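5-ketofructose reductase (Gluconobacter sp., PDB 7COK) probably reduces 5-ketofructose to fructose with a nicotinamide cofactor, and belongs to a novel class of the shikimate dehydrogenase family. Local coordinates at residues N21-M26 against G64-L69; I41-K46 against M60-F65; H105-K110 against G256-E261; R7-G12 against I262-T267. All coordinates share one frame; numbering follows the deposited sequence.

Overall arrangement
Interactions 1, 2 and 4 sit together on the mixed sheet of the substrate-binding domain. Interactions 1 and 2 share Gly-64 and Phe-65 of strand 64-67, with centres about 9 Å apart. Interaction 4 uses the neighbouring strand 9-15, its centre about 13 Å from interaction 1 and 12 Å from interaction 2. Interaction 3 joins the loop after strand 101-105 to helix 248-264, the helix it shares with interaction 4. Along the sequence, interactions 1 and 2 end on the same strand, interaction 3 opens later, and interaction 4 encloses all three. The C-terminal part of the chain therefore returns to the N-terminal sheet, while interactions 1, 2 and 4 also reach the second subunit.

Interaction 1. Residues N21-M26 against G64-L69; sequences NPTVAM and GFNCSL
Asn-21 and Ser-68 face each other where an Asx turn leads into helix 23-34, opposite the end of strand 64-67 in the substrate-binding domain. The contact across the two segments is loose: Asn-21 ND2 stands 3.8 Å from Ser-68 OG, too far for a hydrogen bond, and Thr-23 CG2 approaches Asn-66 OD1 to 4.4 Å. No hydrogen bond crosses between the segments; the polar groups find their partners elsewhere. Asn-66 is held by residues beyond the contact, its OD1 bonded to Tyr-40 OH and its ND2 to Asn-93 O. Pro-22, at the N-cap position, and Ala-25 turn elsewhere, touching Ile-280 of helix 270-281 and Phe-6 of the second subunit. Both side-chain hydrogen bonds within 21-26 end on one atom, Asn-21 OD1. With CG anti to the backbone nitrogen (chi1 -171°), the amide reaches forward along the chain to the first turn of the helix, leaving ND2 directed at the strand. OD1 accepts from Thr-23 N at 3.0 Å, closing the Asx turn, and Thr-23 OG1 comes to the same oxygen at 2.7 Å, in the carbonyl plane and on a lone pair.

Interaction 2. Residues I41-K46 against M60-F65; sequences INCDVK and MEWVGF
In the beta-alpha-beta crossover that runs from strand 38-44 through helix 50-59 to strand 64-67, Ile-41 and Cys-43 converge on the indole of Trp-62. CH2 of the six-membered ring is the nearest atom for both, with CZ2 also close to Ile-41 CB. Cys-43 SG lies at the ring edge, 4.0 Å from Trp-62 CH2; measured to the centroid of the six-membered ring the sulfur is 5.4 Å away and 85° off the normal, a sulfur-aromatic contact made edge-on. Ile-41 comes in obliquely with its branch point, CB lying 4.0 Å from Trp-62 CH2, while the end of its side chain leads away. The two parallel strands do not pair directly, since strand 9-15 runs between them, and the ring bridges the gap from the crossover's return loop. That loop starts with a Schellman motif at Glu-61, after which Trp-62 turns back over the sheet, packed against Leu-10 and Ala-57. Ile-41 and Cys-43 also pack on Ile-41 and Leu-10 of the second subunit, so the contact borders the dimer interface. There Lys-46 NZ binds Glu-61 of that subunit and bridges to Asp-44 OD1 of its own chain at 2.8 Å, from above the carboxylate plane.

Interaction 3. Residues H105-K110 against G256-E261; sequences HNTDGK and GVIGVE
Ile-258 of helix 248-264 packs against Thr-107 and Lys-110, at the loop between strand 101-105 and helix 110-117, which probably leads from the substrate-binding domain toward the Rossmann-type domain, as in shikimate dehydrogenases. All contacts across the segments are apolar or van der Waals. The two branches of Ile-258 divide the work: CG2 meets Thr-107 CG2 at 4.0 Å, methyl against methyl, while CD1 reaches the start of helix 110-117, 3.8 Å from Lys-110 CB and 3.6 Å from Lys-110 O. Beyond CB the lysine leads away from the helix, and its NZ forms a salt bridge with Glu-142. The backbones come nearest at Thr-107 and Gly-259, CA to CA 7.4 Å.

Polar bonds fix the loop itself. Thr-107 OG1, placed between the backbone N and the carbonyl carbon (chi1 68°), is hydrogen-bonded to Gln-255 OE1, which leaves CG2 for the isoleucine. Asp-108 is salt-bridged to Lys-72, consistent with the lysine-aspartate pair of shikimate dehydrogenase active sites. Just ahead of it an Asx turn shapes the chain: Asn-106 OD1 accepts from Asp-108 N at 3.0 Å, with the donor tilted 34° from the carbonyl plane.

Interaction 4. Residues R7-G12 against I262-T267; sequences RSILTG and IWLGRT
The indole of Trp-263 is met obliquely by Thr-11, whose methyl CG2 lies 3.5 Å from Trp-263 CE3 and whose CB is 3.7 Å from Trp-263 CZ3. Gly-12 O approaches the same benzene half, also obliquely, 4.1 Å from Trp-263 CH2. Elsewhere on the ring, Trp-263 NE1 makes a weak hydrogen bond to Val-95 O, and Trp-263 also touches Tyr-31 and Tyr-40. The ring therefore lies against strand 9-15 with its six-membered part, and its nitrogen is turned to strand 94-98. A chi1 of 61° turns the Thr-11 hydroxyl to Arg-39 O and Tyr-31 OH, both hydrogen-bonded to it, and brings CG2 to the indole.

Further toward the start of the strand the contact is purely aliphatic. Ile-9 CG2 meets Leu-264 CD2 at 3.6 Å and Ile-9 CD1 lies 3.9 Å from the same methyl, the two side chains running antiparallel past one another. The second flat group, the Arg-266 guanidinium, folds back on its own segment, and NH1 donates to Leu-264 O at 2.9 Å just where Gly-265, with positive phi, leaves the helix. The end of helix 248-264 thus packs on the N-terminal mixed sheet at strand 9-15, consistent with the two-domain fold of the shikimate dehydrogenase family.

Interaction 1. Residues N21-M26 against G64-L69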
loop_
_atom_site.group_PDB
_atom_site.type_symbol
_atom_site.label_atom_id
_atom_site.label_comp_id
_atom_site.label_asym_id
_atom_site.label_seq_id
_atom_site.Cartn_x
_atom_site.Cartn_y
_atom_site.Cartn_z
ATOM N N ASN A 21 -2.738 4.964 -14.987
ATOM C CA ASN A 21 -4.042 4.561 -14.476
ATOM C C ASN A 21 -4.497 5.457 -13.320
ATOM O O ASN A 21 -3.909 5.425 -12.253
ATOM C CB ASN A 21 -3.980 3.090 -14.055
ATOM C CG ASN A 21 -5.331 2.505 -13.720
ATOM O OD1 ASN A 21 -6.195 3.156 -13.134
ATOM N ND2 ASN A 21 -5.509 1.233 -14.056
ATOM N N PRO A 22 -5.550 6.272 -13.526
ATOM C CA PRO A 22 -5.922 7.256 -12.492
ATOM C C PRO A 22 -6.867 6.739 -11.380
ATOM O O PRO A 22 -7.361 7.534 -10.582
ATOM C CB PRO A 22 -6.616 8.350 -13.307
ATOM C CG PRO A 22 -7.201 7.642 -14.464
ATOM C CD PRO A 22 -6.408 6.373 -14.719
ATOM N N THR A 23 -7.123 5.431 -11.340
ATOM C CA THR A 23 -8.117 4.841 -10.433
ATOM C C THR A 23 -7.740 5.168 -8.986
ATOM O O THR A 23 -8.591 5.517 -8.166
ATOM C CB THR A 23 -8.232 3.314 -10.655
ATOM O OG1 THR A 23 -8.622 3.059 -12.016
ATOM C CG2 THR A 23 -9.280 2.732 -9.765
ATOM N N VAL A 24 -6.437 5.116 -8.702
ATOM C CA VAL A 24 -5.904 5.478 -7.385
ATOM C C VAL A 24 -6.424 6.846 -6.913
ATOM O O VAL A 24 -6.900 6.964 -5.792
ATOM C CB VAL A 24 -4.343 5.356 -7.284
ATOM C CG1 VAL A 24 -3.630 6.205 -8.326
ATOM C CG2 VAL A 24 -3.845 5.729 -5.879
ATOM N N ALA A 25 -6.352 7.846 -7.784
ATOM C CA ALA A 25 -6.759 9.188 -7.418
ATOM C C ALA A 25 -8.272 9.253 -7.234
ATOM O O ALA A 25 -8.766 9.854 -6.284
ATOM C CB ALA A 25 -6.290 10.182 -8.468
ATOM N N MET A 26 -9.000 8.616 -8.141
ATOM C CA MET A 26 -10.443 8.599 -8.046
ATOM C C MET A 26 -10.913 7.956 -6.725
ATOM O O MET A 26 -11.689 8.528 -5.957
ATOM C CB MET A 26 -11.033 7.893 -9.259
ATOM C CG MET A 26 -12.548 7.882 -9.253
ATOM S SD MET A 26 -13.238 6.875 -10.556
ATOM C CE MET A 26 -12.845 5.216 -10.017
ATOM N N GLY A 64 -9.172 -6.075 -0.614
ATOM C CA GLY A 64 -9.517 -6.201 -2.015
ATOM C C GLY A 64 -8.465 -5.626 -2.914
ATOM O O GLY A 64 -7.590 -4.894 -2.461
ATOM N N PHE A 65 -8.561 -5.976 -4.195
ATOM C CA PHE A 65 -7.712 -5.366 -5.208
ATOM C C PHE A 65 -8.351 -5.486 -6.576
ATOM O O PHE A 65 -9.166 -6.362 -6.781
ATOM C CB PHE A 65 -6.301 -5.986 -5.214
ATOM C CG PHE A 65 -6.266 -7.477 -5.448
ATOM C CD1 PHE A 65 -6.175 -8.002 -6.753
ATOM C CD2 PHE A 65 -6.287 -8.361 -4.362
ATOM C CE1 PHE A 65 -6.115 -9.395 -6.958
ATOM C CE2 PHE A 65 -6.200 -9.752 -4.567
ATOM C CZ PHE A 65 -6.127 -10.265 -5.860
ATOM N N ASN A 66 -7.990 -4.571 -7.479
ATOM C CA ASN A 66 -8.288 -4.692 -8.911
ATOM C C ASN A 66 -7.189 -5.361 -9.670
ATOM O O ASN A 66 -6.020 -5.322 -9.263
ATOM C CB ASN A 66 -8.498 -3.299 -9.510
ATOM C CG ASN A 66 -9.718 -2.612 -8.950
ATOM O OD1 ASN A 66 -9.629 -1.481 -8.472
ATOM N ND2 ASN A 66 -10.850 -3.313 -8.939
ATOM N N CYS A 67 -7.588 -5.967 -10.783
ATOM C CA CYS A 67 -6.652 -6.412 -11.807
ATOM C C CYS A 67 -7.008 -5.721 -13.100
ATOM O O CYS A 67 -8.186 -5.629 -13.471
ATOM C CB CYS A 67 -6.790 -7.900 -12.027
ATOM S SG CYS A 67 -6.167 -8.881 -10.671
ATOM N N SER A 68 -5.990 -5.188 -13.763
ATOM C CA SER A 68 -6.151 -4.620 -15.103
ATOM C C SER A 68 -5.221 -5.394 -16.027
ATOM O O SER A 68 -4.616 -6.388 -15.595
ATOM C CB SER A 68 -5.824 -3.119 -15.099
ATOM O OG SER A 68 -6.626 -2.406 -14.182
ATOM N N LEU A 69 -5.116 -4.971 -17.286
ATOM C CA LEU A 69 -4.156 -5.530 -18.244
ATOM C C LEU A 69 -2.774 -5.692 -17.601
ATOM O O LEU A 69 -2.293 -4.753 -16.955
ATOM C CB LEU A 69 -4.027 -4.609 -19.472
ATOM C CG LEU A 69 -3.175 -5.051 -20.673
ATOM C CD1 LEU A 69 -3.972 -5.991 -21.564
ATOM C CD2 LEU A 69 -2.699 -3.863 -21.492
#

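Interaction 2. Residues I41-K46 against M60-F65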
loop_
_atom_site.group_PDB
_atom_site.type_symbol
_atom_site.label_atom_id
_atom_site.label_comp_id
_atom_site.label_asym_id
_atom_site.label_seq_id
_atom_site.Cartn_x
_atom_site.Cartn_y
_atom_site.Cartn_z
ATOM N N ILE A 41 -3.411 1.113 -3.308
ATOM C CA ILE A 41 -2.021 0.954 -3.686
ATOM C C ILE A 41 -1.896 0.459 -5.137
ATOM O O ILE A 41 -2.190 -0.703 -5.436
ATOM C CB ILE A 41 -1.275 -0.001 -2.700
ATOM C CG1 ILE A 41 -1.533 0.374 -1.209
ATOM C CG2 ILE A 41 0.203 -0.070 -3.036
ATOM C CD1 ILE A 41 -1.307 1.819 -0.816
ATOM N N ASN A 42 -1.444 1.353 -6.021
ATOM C CA ASN A 42 -1.324 1.071 -7.450
ATOM C C ASN A 42 0.035 0.434 -7.735
ATOM O O ASN A 42 1.085 1.098 -7.678
ATOM C CB ASN A 42 -1.470 2.392 -8.214
ATOM C CG ASN A 42 -1.511 2.207 -9.727
ATOM O OD1 ASN A 42 -1.971 1.194 -10.218
ATOM N ND2 ASN A 42 -1.066 3.227 -10.465
ATOM N N CYS A 43 0.020 -0.872 -7.995
ATOM C CA CYS A 43 1.256 -1.666 -8.141
ATOM C C CYS A 43 1.510 -2.091 -9.572
ATOM O O CYS A 43 0.599 -2.508 -10.272
ATOM C CB CYS A 43 1.171 -2.934 -7.304
ATOM S SG CYS A 43 0.889 -2.665 -5.542
ATOM N N ASP A 44 2.778 -2.002 -9.977
ATOM C CA ASP A 44 3.148 -2.486 -11.272
ATOM C C ASP A 44 3.626 -3.920 -11.113
ATOM O O ASP A 44 4.721 -4.172 -10.611
ATOM C CB ASP A 44 4.203 -1.599 -11.908
ATOM C CG ASP A 44 4.237 -1.740 -13.387
ATOM O OD1 ASP A 44 4.668 -2.808 -13.850
ATOM O OD2 ASP A 44 3.818 -0.806 -14.091
ATOM N N VAL A 45 2.777 -4.851 -11.533
ATOM C CA VAL A 45 3.010 -6.270 -11.293
ATOM C C VAL A 45 3.159 -6.944 -12.652
ATOM O O VAL A 45 2.267 -6.860 -13.495
ATOM C CB VAL A 45 1.829 -6.910 -10.514
ATOM C CG1 VAL A 45 2.003 -8.404 -10.397
ATOM C CG2 VAL A 45 1.686 -6.309 -9.119
ATOM N N LYS A 46 4.295 -7.607 -12.862
ATOM C CA LYS A 46 4.542 -8.305 -14.124
ATOM C C LYS A 46 3.791 -9.652 -14.144
ATOM O O LYS A 46 3.375 -10.177 -13.099
ATOM C CB LYS A 46 6.054 -8.477 -14.360
ATOM C CG LYS A 46 6.873 -7.175 -14.307
ATOM C CD LYS A 46 6.270 -6.061 -15.165
ATOM C CE LYS A 46 7.080 -4.765 -15.132
ATOM N NZ LYS A 46 7.136 -4.037 -13.820
ATOM N N MET A 60 -0.638 -9.512 3.580
ATOM C CA MET A 60 -0.612 -8.134 4.067
ATOM C C MET A 60 -1.984 -7.704 4.512
ATOM O O MET A 60 -2.156 -6.547 4.914
ATOM C CB MET A 60 -0.109 -7.164 3.003
ATOM C CG MET A 60 1.312 -7.355 2.550
ATOM S SD MET A 60 1.653 -6.343 1.111
ATOM C CE MET A 60 3.227 -7.015 0.589
ATOM N N GLU A 61 -2.971 -8.606 4.400
ATOM C CA GLU A 61 -4.333 -8.384 4.918
ATOM C C GLU A 61 -5.072 -7.218 4.236
ATOM O O GLU A 61 -5.882 -6.515 4.847
ATOM C CB GLU A 61 -4.333 -8.282 6.460
ATOM C CG GLU A 61 -3.682 -9.537 7.067
ATOM C CD GLU A 61 -3.961 -9.797 8.536
ATOM O OE1 GLU A 61 -4.667 -9.001 9.189
ATOM O OE2 GLU A 61 -3.465 -10.841 9.027
ATOM N N TRP A 62 -4.807 -7.023 2.949
ATOM C CA TRP A 62 -5.697 -6.218 2.123
ATOM C C TRP A 62 -7.131 -6.756 2.137
ATOM O O TRP A 62 -7.350 -7.955 2.383
ATOM C CB TRP A 62 -5.195 -6.213 0.688
ATOM C CG TRP A 62 -3.833 -5.565 0.424
ATOM C CD1 TRP A 62 -2.780 -5.422 1.298
ATOM C CD2 TRP A 62 -3.380 -5.064 -0.831
ATOM N NE1 TRP A 62 -1.715 -4.812 0.674
ATOM C CE2 TRP A 62 -2.036 -4.607 -0.638
ATOM C CE3 TRP A 62 -3.970 -4.942 -2.109
ATOM C CZ2 TRP A 62 -1.266 -4.036 -1.680
ATOM C CZ3 TRP A 62 -3.207 -4.369 -3.149
ATOM C CH2 TRP A 62 -1.861 -3.926 -2.922
ATOM N N VAL A 63 -8.091 -5.896 1.838
ATOM C CA VAL A 63 -9.490 -6.323 1.768
ATOM C C VAL A 63 -9.974 -6.525 0.344
ATOM O O VAL A 63 -11.055 -7.077 0.107
ATOM C CB VAL A 63 -10.451 -5.400 2.555
ATOM C CG1 VAL A 63 -10.007 -5.312 4.018
ATOM C CG2 VAL A 63 -10.498 -4.030 1.920
ATOM N N GLY A 64 -9.172 -6.075 -0.614
ATOM C CA GLY A 64 -9.517 -6.201 -2.015
ATOM C C GLY A 64 -8.465 -5.626 -2.914
ATOM O O GLY A 64 -7.590 -4.894 -2.461
ATOM N N PHE A 65 -8.561 -5.976 -4.195
ATOM C CA PHE A 65 -7.712 -5.366 -5.208
ATOM C C PHE A 65 -8.351 -5.486 -6.576
ATOM O O PHE A 65 -9.166 -6.362 -6.781
ATOM C CB PHE A 65 -6.301 -5.986 -5.214
ATOM C CG PHE A 65 -6.266 -7.477 -5.448
ATOM C CD1 PHE A 65 -6.175 -8.002 -6.753
ATOM C CD2 PHE A 65 -6.287 -8.361 -4.362
ATOM C CE1 PHE A 65 -6.115 -9.395 -6.958
ATOM C CE2 PHE A 65 -6.200 -9.752 -4.567
ATOM C CZ PHE A 65 -6.127 -10.265 -5.860
#

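Interaction 3. Residues H105-K110 against G256-E261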
loop_
_atom_site.group_PDB
_atom_site.type_symbol
_atom_site.label_atom_id
_atom_site.label_comp_id
_atom_site.label_asym_id
_atom_site.label_seq_id
_atom_site.Cartn_x
_atom_site.Cartn_y
_atom_site.Cartn_z
ATOM N N HIS A 105 -14.729 -10.963 -9.056
ATOM C CA HIS A 105 -15.892 -10.328 -9.692
ATOM C C HIS A 105 -15.448 -9.659 -10.967
ATOM O O HIS A 105 -14.285 -9.308 -11.137
ATOM C CB HIS A 105 -16.468 -9.223 -8.783
ATOM C CG HIS A 105 -16.919 -9.701 -7.439
ATOM N ND1 HIS A 105 -18.240 -9.965 -7.154
ATOM C CD2 HIS A 105 -16.223 -9.948 -6.302
ATOM C CE1 HIS A 105 -18.341 -10.362 -5.895
ATOM N NE2 HIS A 105 -17.136 -10.359 -5.353
ATOM N N ASN A 106 -16.402 -9.488 -11.889
ATOM C CA ASN A 106 -16.165 -8.675 -13.048
ATOM C C ASN A 106 -17.122 -7.510 -13.023
ATOM O O ASN A 106 -18.308 -7.707 -12.935
ATOM C CB ASN A 106 -16.324 -9.487 -14.330
ATOM C CG ASN A 106 -15.868 -8.720 -15.548
ATOM O OD1 ASN A 106 -16.409 -7.656 -15.882
ATOM N ND2 ASN A 106 -14.844 -9.221 -16.199
ATOM N N THR A 107 -16.580 -6.304 -13.039
ATOM C CA THR A 107 -17.433 -5.105 -12.992
ATOM C C THR A 107 -17.304 -4.231 -14.238
ATOM O O THR A 107 -17.828 -3.114 -14.271
ATOM C CB THR A 107 -17.146 -4.252 -11.753
ATOM O OG1 THR A 107 -15.834 -3.705 -11.891
ATOM C CG2 THR A 107 -17.313 -5.081 -10.449
ATOM N N ASP A 108 -16.627 -4.741 -15.267
ATOM C CA ASP A 108 -16.395 -3.982 -16.502
ATOM C C ASP A 108 -17.671 -3.673 -17.280
ATOM O O ASP A 108 -17.686 -2.760 -18.109
ATOM C CB ASP A 108 -15.405 -4.700 -17.424
ATOM C CG ASP A 108 -13.970 -4.584 -16.948
ATOM O OD1 ASP A 108 -13.674 -3.694 -16.129
ATOM O OD2 ASP A 108 -13.118 -5.365 -17.417
ATOM N N GLY A 109 -18.738 -4.419 -17.017
ATOM C CA GLY A 109 -20.031 -4.094 -17.592
ATOM C C GLY A 109 -20.975 -3.489 -16.571
ATOM O O GLY A 109 -22.032 -2.993 -16.951
ATOM N N LYS A 110 -20.598 -3.519 -15.288
ATOM C CA LYS A 110 -21.509 -3.067 -14.214
ATOM C C LYS A 110 -21.557 -1.546 -14.075
ATOM O O LYS A 110 -22.592 -1.032 -13.652
ATOM C CB LYS A 110 -21.114 -3.687 -12.862
ATOM C CG LYS A 110 -21.339 -5.189 -12.775
ATOM C CD LYS A 110 -21.114 -5.733 -11.363
ATOM C CE LYS A 110 -21.171 -7.267 -11.289
ATOM N NZ LYS A 110 -22.456 -7.853 -11.764
ATOM N N GLY A 256 -15.934 2.082 -9.862
ATOM C CA GLY A 256 -15.205 2.293 -8.596
ATOM C C GLY A 256 -16.112 2.212 -7.393
ATOM O O GLY A 256 -15.714 1.669 -6.354
ATOM N N VAL A 257 -17.304 2.806 -7.503
ATOM C CA VAL A 257 -18.294 2.732 -6.417
ATOM C C VAL A 257 -18.680 1.279 -6.124
ATOM O O VAL A 257 -18.657 0.845 -4.962
ATOM C CB VAL A 257 -19.543 3.583 -6.703
ATOM C CG1 VAL A 257 -20.674 3.316 -5.689
ATOM C CG2 VAL A 257 -19.186 5.060 -6.716
ATOM N N ILE A 258 -19.022 0.530 -7.177
ATOM C CA ILE A 258 -19.374 -0.885 -7.028
ATOM C C ILE A 258 -18.248 -1.705 -6.403
ATOM O O ILE A 258 -18.522 -2.522 -5.520
ATOM C CB ILE A 258 -19.849 -1.470 -8.378
ATOM C CG1 ILE A 258 -21.197 -0.856 -8.789
ATOM C CG2 ILE A 258 -19.945 -3.002 -8.351
ATOM C CD1 ILE A 258 -21.433 -0.897 -10.287
ATOM N N GLY A 259 -17.016 -1.485 -6.858
ATOM C CA GLY A 259 -15.846 -2.198 -6.336
ATOM C C GLY A 259 -15.650 -1.955 -4.849
ATOM O O GLY A 259 -15.420 -2.890 -4.087
ATOM N N VAL A 260 -15.734 -0.693 -4.439
ATOM C CA VAL A 260 -15.578 -0.361 -3.027
ATOM C C VAL A 260 -16.752 -0.874 -2.192
ATOM O O VAL A 260 -16.551 -1.285 -1.045
ATOM C CB VAL A 260 -15.287 1.133 -2.823
ATOM C CG1 VAL A 260 -15.207 1.485 -1.350
ATOM C CG2 VAL A 260 -13.971 1.514 -3.494
ATOM N N GLU A 261 -17.960 -0.882 -2.764
ATOM C CA GLU A 261 -19.077 -1.564 -2.106
ATOM C C GLU A 261 -18.766 -3.035 -1.847
ATOM O O GLU A 261 -19.020 -3.527 -0.750
ATOM C CB GLU A 261 -20.389 -1.404 -2.874
ATOM C CG GLU A 261 -20.983 -0.010 -2.812
ATOM C CD GLU A 261 -22.181 0.157 -3.732
ATOM O OE1 GLU A 261 -22.375 -0.639 -4.692
ATOM O OE2 GLU A 261 -22.947 1.109 -3.494
#

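Interaction 4. Residues R7-G12 against I262-T267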
loop_
_atom_site.group_PDB
_atom_site.type_symbol
_atom_site.label_atom_id
_atom_site.label_comp_id
_atom_site.label_asym_id
_atom_site.label_seq_id
_atom_site.Cartn_x
_atom_site.Cartn_y
_atom_site.Cartn_z
ATOM N N ARG A 7 -3.026 1.909 11.297
ATOM C CA ARG A 7 -3.325 0.862 10.341
ATOM C C ARG A 7 -4.494 1.250 9.454
ATOM O O ARG A 7 -5.653 1.179 9.887
ATOM C CB ARG A 7 -3.607 -0.452 11.040
ATOM C CG ARG A 7 -3.854 -1.554 10.041
ATOM C CD ARG A 7 -4.417 -2.779 10.709
ATOM N NE ARG A 7 -4.523 -3.841 9.716
ATOM C CZ ARG A 7 -4.870 -5.103 9.970
ATOM N NH1 ARG A 7 -5.145 -5.512 11.202
ATOM N NH2 ARG A 7 -4.902 -5.979 8.969
ATOM N N SER A 8 -4.175 1.680 8.229
ATOM C CA SER A 8 -5.199 1.961 7.209
ATOM C C SER A 8 -5.694 0.678 6.565
ATOM O O SER A 8 -4.940 -0.280 6.438
ATOM C CB SER A 8 -4.629 2.866 6.115
ATOM O OG SER A 8 -4.012 4.028 6.651
ATOM N N ILE A 9 -6.949 0.671 6.136
ATOM C CA ILE A 9 -7.515 -0.419 5.338
ATOM C C ILE A 9 -6.781 -0.373 3.996
ATOM O O ILE A 9 -6.589 0.716 3.423
ATOM C CB ILE A 9 -9.044 -0.236 5.128
ATOM C CG1 ILE A 9 -9.825 -0.292 6.462
ATOM C CG2 ILE A 9 -9.559 -1.229 4.081
ATOM C CD1 ILE A 9 -11.233 0.285 6.438
ATOM N N LEU A 10 -6.341 -1.540 3.504
ATOM C CA LEU A 10 -5.551 -1.590 2.278
ATOM C C LEU A 10 -6.334 -2.234 1.158
ATOM O O LEU A 10 -6.947 -3.289 1.333
ATOM C CB LEU A 10 -4.240 -2.352 2.501
ATOM C CG LEU A 10 -3.328 -1.721 3.573
ATOM C CD1 LEU A 10 -2.139 -2.630 3.837
ATOM C CD2 LEU A 10 -2.887 -0.310 3.156
ATOM N N THR A 11 -6.321 -1.552 0.020
ATOM C CA THR A 11 -6.853 -2.002 -1.251
ATOM C C THR A 11 -5.812 -1.585 -2.297
ATOM O O THR A 11 -4.841 -0.884 -1.961
ATOM C CB THR A 11 -8.218 -1.327 -1.574
ATOM O OG1 THR A 11 -8.068 0.103 -1.670
ATOM C CG2 THR A 11 -9.278 -1.655 -0.532
ATOM N N GLY A 12 -5.976 -2.009 -3.555
ATOM C CA GLY A 12 -5.099 -1.499 -4.596
ATOM C C GLY A 12 -5.324 -2.194 -5.910
ATOM O O GLY A 12 -6.422 -2.699 -6.158
ATOM N N ILE A 262 -18.186 -3.705 -2.838
ATOM C CA ILE A 262 -17.790 -5.122 -2.704
ATOM C C ILE A 262 -16.725 -5.275 -1.625
ATOM O O ILE A 262 -16.797 -6.183 -0.808
ATOM C CB ILE A 262 -17.338 -5.716 -4.063
ATOM C CG1 ILE A 262 -18.557 -5.870 -4.998
ATOM C CG2 ILE A 262 -16.639 -7.072 -3.895
ATOM C CD1 ILE A 262 -18.224 -6.140 -6.458
ATOM N N TRP A 263 -15.731 -4.398 -1.638
ATOM C CA TRP A 263 -14.605 -4.504 -0.707
ATOM C C TRP A 263 -14.909 -4.151 0.737
ATOM O O TRP A 263 -14.411 -4.813 1.676
ATOM C CB TRP A 263 -13.467 -3.596 -1.165
ATOM C CG TRP A 263 -12.847 -3.979 -2.465
ATOM C CD1 TRP A 263 -12.861 -5.210 -3.069
ATOM C CD2 TRP A 263 -12.026 -3.149 -3.269
ATOM N NE1 TRP A 263 -12.144 -5.163 -4.238
ATOM C CE2 TRP A 263 -11.604 -3.913 -4.376
ATOM C CE3 TRP A 263 -11.631 -1.808 -3.182
ATOM C CZ2 TRP A 263 -10.793 -3.381 -5.391
ATOM C CZ3 TRP A 263 -10.829 -1.280 -4.168
ATOM C CH2 TRP A 263 -10.414 -2.068 -5.272
ATOM N N LEU A 264 -15.690 -3.088 0.925
ATOM C CA LEU A 264 -15.758 -2.434 2.238
ATOM C C LEU A 264 -17.146 -2.154 2.746
ATOM O O LEU A 264 -17.303 -1.641 3.861
ATOM C CB LEU A 264 -14.983 -1.115 2.210
ATOM C CG LEU A 264 -13.474 -1.279 2.287
ATOM C CD1 LEU A 264 -12.822 0.043 1.947
ATOM C CD2 LEU A 264 -13.062 -1.788 3.663
ATOM N N GLY A 265 -18.162 -2.450 1.942
ATOM C CA GLY A 265 -19.546 -2.189 2.332
ATOM C C GLY A 265 -19.905 -0.719 2.495
ATOM O O GLY A 265 -20.818 -0.408 3.248
ATOM N N ARG A 266 -19.165 0.167 1.825
ATOM C CA ARG A 266 -19.434 1.608 1.800
ATOM C C ARG A 266 -19.703 2.043 0.373
ATOM O O ARG A 266 -19.055 1.523 -0.563
ATOM C CB ARG A 266 -18.255 2.430 2.334
ATOM C CG ARG A 266 -18.297 2.754 3.801
ATOM C CD ARG A 266 -17.294 1.870 4.495
ATOM N NE ARG A 266 -17.437 1.952 5.941
ATOM C CZ ARG A 266 -17.198 0.954 6.772
ATOM N NH1 ARG A 266 -16.819 -0.247 6.317
ATOM N NH2 ARG A 266 -17.362 1.167 8.072
ATOM N N THR A 267 -20.631 2.988 0.210
ATOM C CA THR A 267 -20.937 3.601 -1.084
ATOM C C THR A 267 -20.252 4.968 -1.102
ATOM O O THR A 267 -20.673 5.894 -0.376
ATOM C CB THR A 267 -22.462 3.726 -1.279
ATOM O OG1 THR A 267 -23.031 2.409 -1.310
ATOM C CG2 THR A 267 -22.826 4.478 -2.570
#